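Local coordinates for hypothetical protein (Parabacteroides distasonis, PDB 4H3W), which is of unknown function but is probably a secreted protein built from two beta-barrel domains, at residues L110-S115 / L173-D178; M251-E256 / R293-N298. All blocks are in the same frame, centred on the assembly; numbering follows the deposited sequence. Where two conformers were deposited one is given.

Interaction 1 of 2, residues L110-S115 / L173-D178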
loop_
_atom_site.group_PDB
_atom_site.type_symbol
_atom_site.label_atom_id
_atom_site.label_comp_id
_atom_site.label_asym_id
_atom_site.label_seq_id
_atom_site.Cartn_x
_atom_site.Cartn_y
_atom_site.Cartn_z
ATOM N N LEU A 110 13.244 31.659 -12.267
ATOM C CA LEU A 110 11.776 31.772 -12.159
ATOM C C LEU A 110 11.257 31.255 -10.833
ATOM O O LEU A 110 11.515 30.109 -10.462
ATOM C CB LEU A 110 11.087 30.992 -13.270
ATOM C CG LEU A 110 11.504 31.353 -14.686
ATOM C CD1 LEU A 110 11.065 30.261 -15.644
ATOM C CD2 LEU A 110 10.916 32.699 -15.082
ATOM N N ASP A 111 10.504 32.096 -10.138
ATOM C CA ASP A 111 9.861 31.699 -8.895
ATOM C C ASP A 111 8.561 31.025 -9.240
ATOM O O ASP A 111 7.681 31.631 -9.875
ATOM C CB ASP A 111 9.645 32.909 -7.993
ATOM C CG ASP A 111 10.952 33.593 -7.634
ATOM O OD1 ASP A 111 12.027 32.947 -7.762
ATOM O OD2 ASP A 111 10.893 34.763 -7.225
ATOM N N CYS A 112 8.449 29.775 -8.790
ATOM C CA CYS A 112 7.411 28.870 -9.201
ATOM C C CYS A 112 6.673 28.250 -8.020
ATOM O O CYS A 112 7.127 28.319 -6.878
ATOM C CB CYS A 112 8.024 27.741 -10.039
ATOM S SG CYS A 112 8.599 28.263 -11.654
ATOM N N SER A 113 5.521 27.660 -8.318
ATOM C CA SER A 113 4.776 26.802 -7.379
ATOM C C SER A 113 4.283 25.575 -8.100
ATOM O O SER A 113 3.809 25.679 -9.234
ATOM C CB SER A 113 3.557 27.505 -6.792
ATOM O OG SER A 113 3.919 28.645 -6.044
ATOM N N LEU A 114 4.408 24.411 -7.475
ATOM C CA LEU A 114 3.798 23.209 -8.008
ATOM C C LEU A 114 2.609 22.778 -7.149
ATOM O O LEU A 114 2.777 22.469 -5.979
ATOM C CB LEU A 114 4.800 22.054 -8.080
ATOM C CG LEU A 114 4.297 20.828 -8.844
ATOM C CD1 LEU A 114 4.159 21.158 -10.323
ATOM C CD2 LEU A 114 5.228 19.659 -8.632
ATOM N N SER A 115 1.424 22.766 -7.759
ATOM C CA SER A 115 0.235 22.201 -7.175
ATOM C C SER A 115 0.136 20.742 -7.549
ATOM O O SER A 115 0.278 20.359 -8.719
ATOM C CB SER A 115 -1.024 22.945 -7.643
ATOM O OG SER A 115 -2.191 22.255 -7.232
ATOM N N LEU A 173 -0.926 17.688 -11.811
ATOM C CA LEU A 173 0.188 18.576 -11.520
ATOM C C LEU A 173 -0.004 19.860 -12.270
ATOM O O LEU A 173 -0.279 19.839 -13.479
ATOM C CB LEU A 173 1.518 17.984 -11.978
ATOM C CG LEU A 173 1.889 16.607 -11.470
ATOM C CD1 LEU A 173 3.253 16.171 -12.001
ATOM C CD2 LEU A 173 1.875 16.582 -9.946
ATOM N N SER A 174 0.175 20.964 -11.557
ATOM C CA SER A 174 0.049 22.278 -12.111
ATOM C C SER A 174 1.223 23.166 -11.690
ATOM O O SER A 174 1.388 23.479 -10.517
ATOM C CB SER A 174 -1.261 22.911 -11.664
ATOM O OG SER A 174 -1.367 24.215 -12.170
ATOM N N LEU A 175 2.016 23.575 -12.676
ATOM C CA LEU A 175 3.166 24.432 -12.443
ATOM C C LEU A 175 2.807 25.867 -12.751
ATOM O O LEU A 175 2.375 26.179 -13.877
ATOM C CB LEU A 175 4.345 23.993 -13.312
ATOM C CG LEU A 175 5.638 24.795 -13.166
ATOM C CD1 LEU A 175 6.238 24.604 -11.784
ATOM C CD2 LEU A 175 6.635 24.394 -14.239
ATOM N N SER A 176 2.974 26.730 -11.751
ATOM C CA SER A 176 2.726 28.157 -11.927
ATOM C C SER A 176 3.997 28.944 -11.624
ATOM O O SER A 176 4.855 28.499 -10.867
ATOM C CB SER A 176 1.538 28.641 -11.072
ATOM O OG SER A 176 1.822 28.585 -9.700
ATOM N N ALA A 177 4.114 30.103 -12.271
ATOM C CA ALA A 177 5.255 30.986 -12.096
ATOM C C ALA A 177 4.790 32.419 -11.900
ATOM O O ALA A 177 3.710 32.780 -12.338
ATOM C CB ALA A 177 6.169 30.901 -13.298
ATOM N N ASP A 178 5.618 33.209 -11.220
ATOM C CA ASP A 178 5.439 34.647 -11.110
ATOM C C ASP A 178 5.227 35.245 -12.512
ATOM O O ASP A 178 6.008 34.992 -13.422
ATOM C CB ASP A 178 6.658 35.261 -10.405
ATOM C CG ASP A 178 6.571 36.776 -10.276
ATOM O OD1 ASP A 178 7.001 37.496 -11.208
ATOM O OD2 ASP A 178 6.093 37.251 -9.229
#

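Interaction 2 of 2, residues M251-E256 / R293-N298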
loop_
_atom_site.group_PDB
_atom_site.type_symbol
_atom_site.label_atom_id
_atom_site.label_comp_id
_atom_site.label_asym_id
_atom_site.label_seq_id
_atom_site.Cartn_x
_atom_site.Cartn_y
_atom_site.Cartn_z
HETATM N N MSE A 251 -9.895 -15.256 11.652
HETATM C CA MSE A 251 -10.055 -16.544 10.992
HETATM C C MSE A 251 -11.495 -16.793 10.610
HETATM O O MSE A 251 -12.413 -16.669 11.442
HETATM C CB MSE A 251 -9.564 -17.642 11.951
HETATM C CG MSE A 251 -9.867 -19.014 11.364
HETATM SE SE MSE A 251 -8.933 -20.443 12.343
HETATM C CE MSE A 251 -7.111 -20.074 11.757
ATOM N N VAL A 252 -11.713 -17.174 9.351
ATOM C CA VAL A 252 -13.019 -17.601 8.903
ATOM C C VAL A 252 -12.941 -19.020 8.397
ATOM O O VAL A 252 -12.086 -19.378 7.596
ATOM C CB VAL A 252 -13.603 -16.689 7.801
ATOM C CG1 VAL A 252 -15.054 -17.082 7.488
ATOM C CG2 VAL A 252 -13.508 -15.219 8.215
ATOM N N ILE A 253 -13.867 -19.836 8.883
ATOM C CA ILE A 253 -13.958 -21.207 8.473
ATOM C C ILE A 253 -15.004 -21.262 7.380
ATOM O O ILE A 253 -16.105 -20.808 7.600
ATOM C CB ILE A 253 -14.381 -22.121 9.646
ATOM C CG1 ILE A 253 -13.458 -21.941 10.865
ATOM C CG2 ILE A 253 -14.421 -23.575 9.194
ATOM C CD1 ILE A 253 -12.038 -22.332 10.611
HETATM N N MSE A 254 -14.646 -21.867 6.241
HETATM C CA MSE A 254 -15.495 -21.941 5.058
HETATM C C MSE A 254 -15.884 -23.369 4.733
HETATM O O MSE A 254 -15.084 -24.305 4.854
HETATM C CB MSE A 254 -14.732 -21.425 3.843
HETATM C CG MSE A 254 -14.151 -20.016 3.964
HETATM SE SE MSE A 254 -15.638 -18.757 3.816
HETATM C CE MSE A 254 -15.470 -18.210 1.908
ATOM N N ASP A 255 -17.121 -23.547 4.268
ATOM C CA ASP A 255 -17.625 -24.849 3.865
ATOM C C ASP A 255 -17.283 -25.159 2.395
ATOM O O ASP A 255 -16.583 -24.370 1.739
ATOM C CB ASP A 255 -19.116 -24.924 4.172
ATOM C CG ASP A 255 -20.002 -24.171 3.160
ATOM O OD1 ASP A 255 -19.552 -23.712 2.075
ATOM O OD2 ASP A 255 -21.201 -24.085 3.460
ATOM N N GLU A 256 -17.716 -26.317 1.909
ATOM C CA GLU A 256 -17.352 -26.779 0.550
ATOM C C GLU A 256 -17.851 -25.862 -0.571
ATOM O O GLU A 256 -17.328 -25.913 -1.676
ATOM C CB GLU A 256 -17.856 -28.194 0.292
ATOM C CG GLU A 256 -19.361 -28.374 0.358
ATOM C CD GLU A 256 -19.793 -29.836 0.216
ATOM O OE1 GLU A 256 -19.045 -30.647 -0.371
ATOM O OE2 GLU A 256 -20.890 -30.167 0.686
ATOM N N ARG A 293 -14.261 -26.958 5.711
ATOM C CA ARG A 293 -13.332 -27.476 4.695
ATOM C C ARG A 293 -12.081 -26.620 4.474
ATOM O O ARG A 293 -10.996 -27.162 4.354
ATOM C CB ARG A 293 -14.054 -27.641 3.345
ATOM C CG ARG A 293 -15.261 -28.577 3.381
ATOM C CD ARG A 293 -14.847 -30.026 3.523
ATOM N NE ARG A 293 -16.010 -30.891 3.451
ATOM C CZ ARG A 293 -16.855 -31.133 4.450
ATOM N NH1 ARG A 293 -16.688 -30.597 5.645
ATOM N NH2 ARG A 293 -17.867 -31.936 4.247
ATOM N N HIS A 294 -12.247 -25.296 4.398
ATOM C CA HIS A 294 -11.188 -24.374 4.119
ATOM C C HIS A 294 -11.099 -23.358 5.254
ATOM O O HIS A 294 -12.052 -23.155 5.999
ATOM C CB HIS A 294 -11.444 -23.618 2.796
ATOM C CG HIS A 294 -11.990 -24.492 1.716
ATOM N ND1 HIS A 294 -11.285 -25.561 1.220
ATOM C CD2 HIS A 294 -13.171 -24.475 1.046
ATOM C CE1 HIS A 294 -12.003 -26.174 0.297
ATOM N NE2 HIS A 294 -13.149 -25.532 0.170
ATOM N N ILE A 295 -9.961 -22.686 5.290
ATOM C CA ILE A 295 -9.760 -21.559 6.176
ATOM C C ILE A 295 -9.433 -20.318 5.349
ATOM O O ILE A 295 -8.571 -20.364 4.473
ATOM C CB ILE A 295 -8.653 -21.871 7.189
ATOM C CG1 ILE A 295 -9.112 -22.991 8.145
ATOM C CG2 ILE A 295 -8.277 -20.657 8.022
ATOM C CD1 ILE A 295 -7.989 -23.567 8.951
ATOM N N ASP A 296 -10.136 -19.226 5.640
ATOM C CA ASP A 296 -9.697 -17.894 5.225
ATOM C C ASP A 296 -9.110 -17.136 6.421
ATOM O O ASP A 296 -9.777 -16.999 7.449
ATOM C CB ASP A 296 -10.849 -17.087 4.645
ATOM C CG ASP A 296 -11.105 -17.394 3.178
ATOM O OD1 ASP A 296 -10.177 -17.802 2.460
ATOM O OD2 ASP A 296 -12.228 -17.174 2.746
ATOM N N LEU A 297 -7.867 -16.684 6.280
ATOM C CA LEU A 297 -7.206 -15.785 7.241
ATOM C C LEU A 297 -7.348 -14.379 6.712
ATOM O O LEU A 297 -6.794 -14.051 5.652
ATOM C CB LEU A 297 -5.752 -16.144 7.400
ATOM C CG LEU A 297 -5.411 -17.555 7.886
ATOM C CD1 LEU A 297 -3.918 -17.785 7.984
ATOM C CD2 LEU A 297 -6.088 -17.779 9.237
ATOM N N ASN A 298 -8.194 -13.586 7.350
ATOM C CA ASN A 298 -8.277 -12.158 7.036
ATOM C C ASN A 298 -7.181 -11.401 7.766
ATOM O O ASN A 298 -7.180 -11.306 9.005
ATOM C CB ASN A 298 -9.620 -11.566 7.399
ATOM C CG ASN A 298 -10.772 -12.157 6.608
ATOM O OD1 ASN A 298 -10.617 -12.650 5.494
ATOM N ND2 ASN A 298 -11.937 -12.080 7.179
HETATM O O HOH W 1 -14.473 -26.825 -1.958
#

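Interaction 1 of 2, residues L110-S115 / L173-D178
Leu175 reaches across to the strand that carries Cys112 and Leu114, and its side chain can be followed outward from the backbone. Its CB lies 4.1 Å from Leu114 CD1. CG stands anti to the backbone N (chi1 -179°), a torsion that carries the branch back over the neighbouring strand, where CD1 comes within 4.0 Å of Cys112 CB and 3.7 Å of Ser113 O. Beyond the pair, Phe131 of strand 126-134 and Ile72 of strand 71-76 also touch Leu175. The same apolar face is continued by Cys112 SG against Ala177 CB at 3.9 Å, a non-hydrogen-bonded pair. On the other face Ser113 and Ser115 sit opposite Ser176 and Ser174; two of the hydroxyls are hydrogen-bonded outside the pair, Ser113 OG to Asp130 and Ser174 OG to Glu71. Five backbone hydrogen bonds join the two segments. The one from Ser176 N to Ser113 O is almost straight, 177° at the hydrogen, and just past the strand, Asp178 N is hydrogen-bonded to Asp111 O at 2.9 Å. With one apolar and one serine-rich face, the two strands form the central antiparallel pair of a four-stranded sheet in a beta-barrel protein.

Interaction 2 of 2, residues M251-E256 / R293-N298
Met251, a selenomethionine, packs its terminal methyl against the opposite strand: CE lies 3.6 Å from Leu297 CD2 and 4.0 Å from Ile295 CG2. The chain runs extended through chi1 and chi2, then bends at SE (chi3 -71°), which turns CE back over Ile295 and Leu297. Ile253 and Ile295 lie side by side and point the same way, with CD1 of the former 3.9 Å from CG1 of the latter. All four residues are buried in the protein.

The face of Val252, Met254, His294 and Asp296 carries more of the surface that the two segments bury against each other, and is the tightly packed part of the contact. His294 is buried, the other three partly exposed. Selenomethionine Met254 folds at chi2 and crosses Asp296, bringing its CE to 3.5 Å from Asp296 OD2, a van der Waals approach, while Asp296 OD1 makes a salt bridge with Arg214 of strand 208-215. Val252 CG2 rests near Asn298 ND2, whose polar partner is Glu250.

Beyond Met254 the side-chain contact thins out toward solvent. Glu256 is exposed, its OE1 4.9 Å from Arg293 NE, too far for a salt bridge. A water links the backbone to the ring, donating to Glu256 O and lying at the edge of the His294 ring, in its plane, 2.8 Å from NE2. Arg293 CB sits over one face of that ring, and ND1 is hydrogen-bonded to Asp217 N; together these contacts probably limit the ring's rotation.

Met254 O accepts two hydrogen bonds, from Arg293 N at 2.9 Å and from His294 N, the latter nearly straight at 176°. With two consecutive residues thus set against Met254, the arrangement is a classic beta bulge in the antiparallel pairing of two inner strands of a four-stranded sheet.

Interactions 1 and 2 lie on opposite sides of the chain's centre, their own centres about 53 Å apart and their nearest atoms about 34 Å apart, so they do not touch. They follow one another in sequence, the first closing before the second opens, as expected if each belongs to a different one of the protein's two beta-barrel domains. The geometric parallel is close: each joins the two inner strands of a four-stranded antiparallel sheet of order 1-4-2-3, and the strand directions differ by 155° in both. They part in regularity, since 251-256 and 293-298 include a bulge at Met254, whereas the pair 110-115 and 173-178 stays in regular register through Ala177.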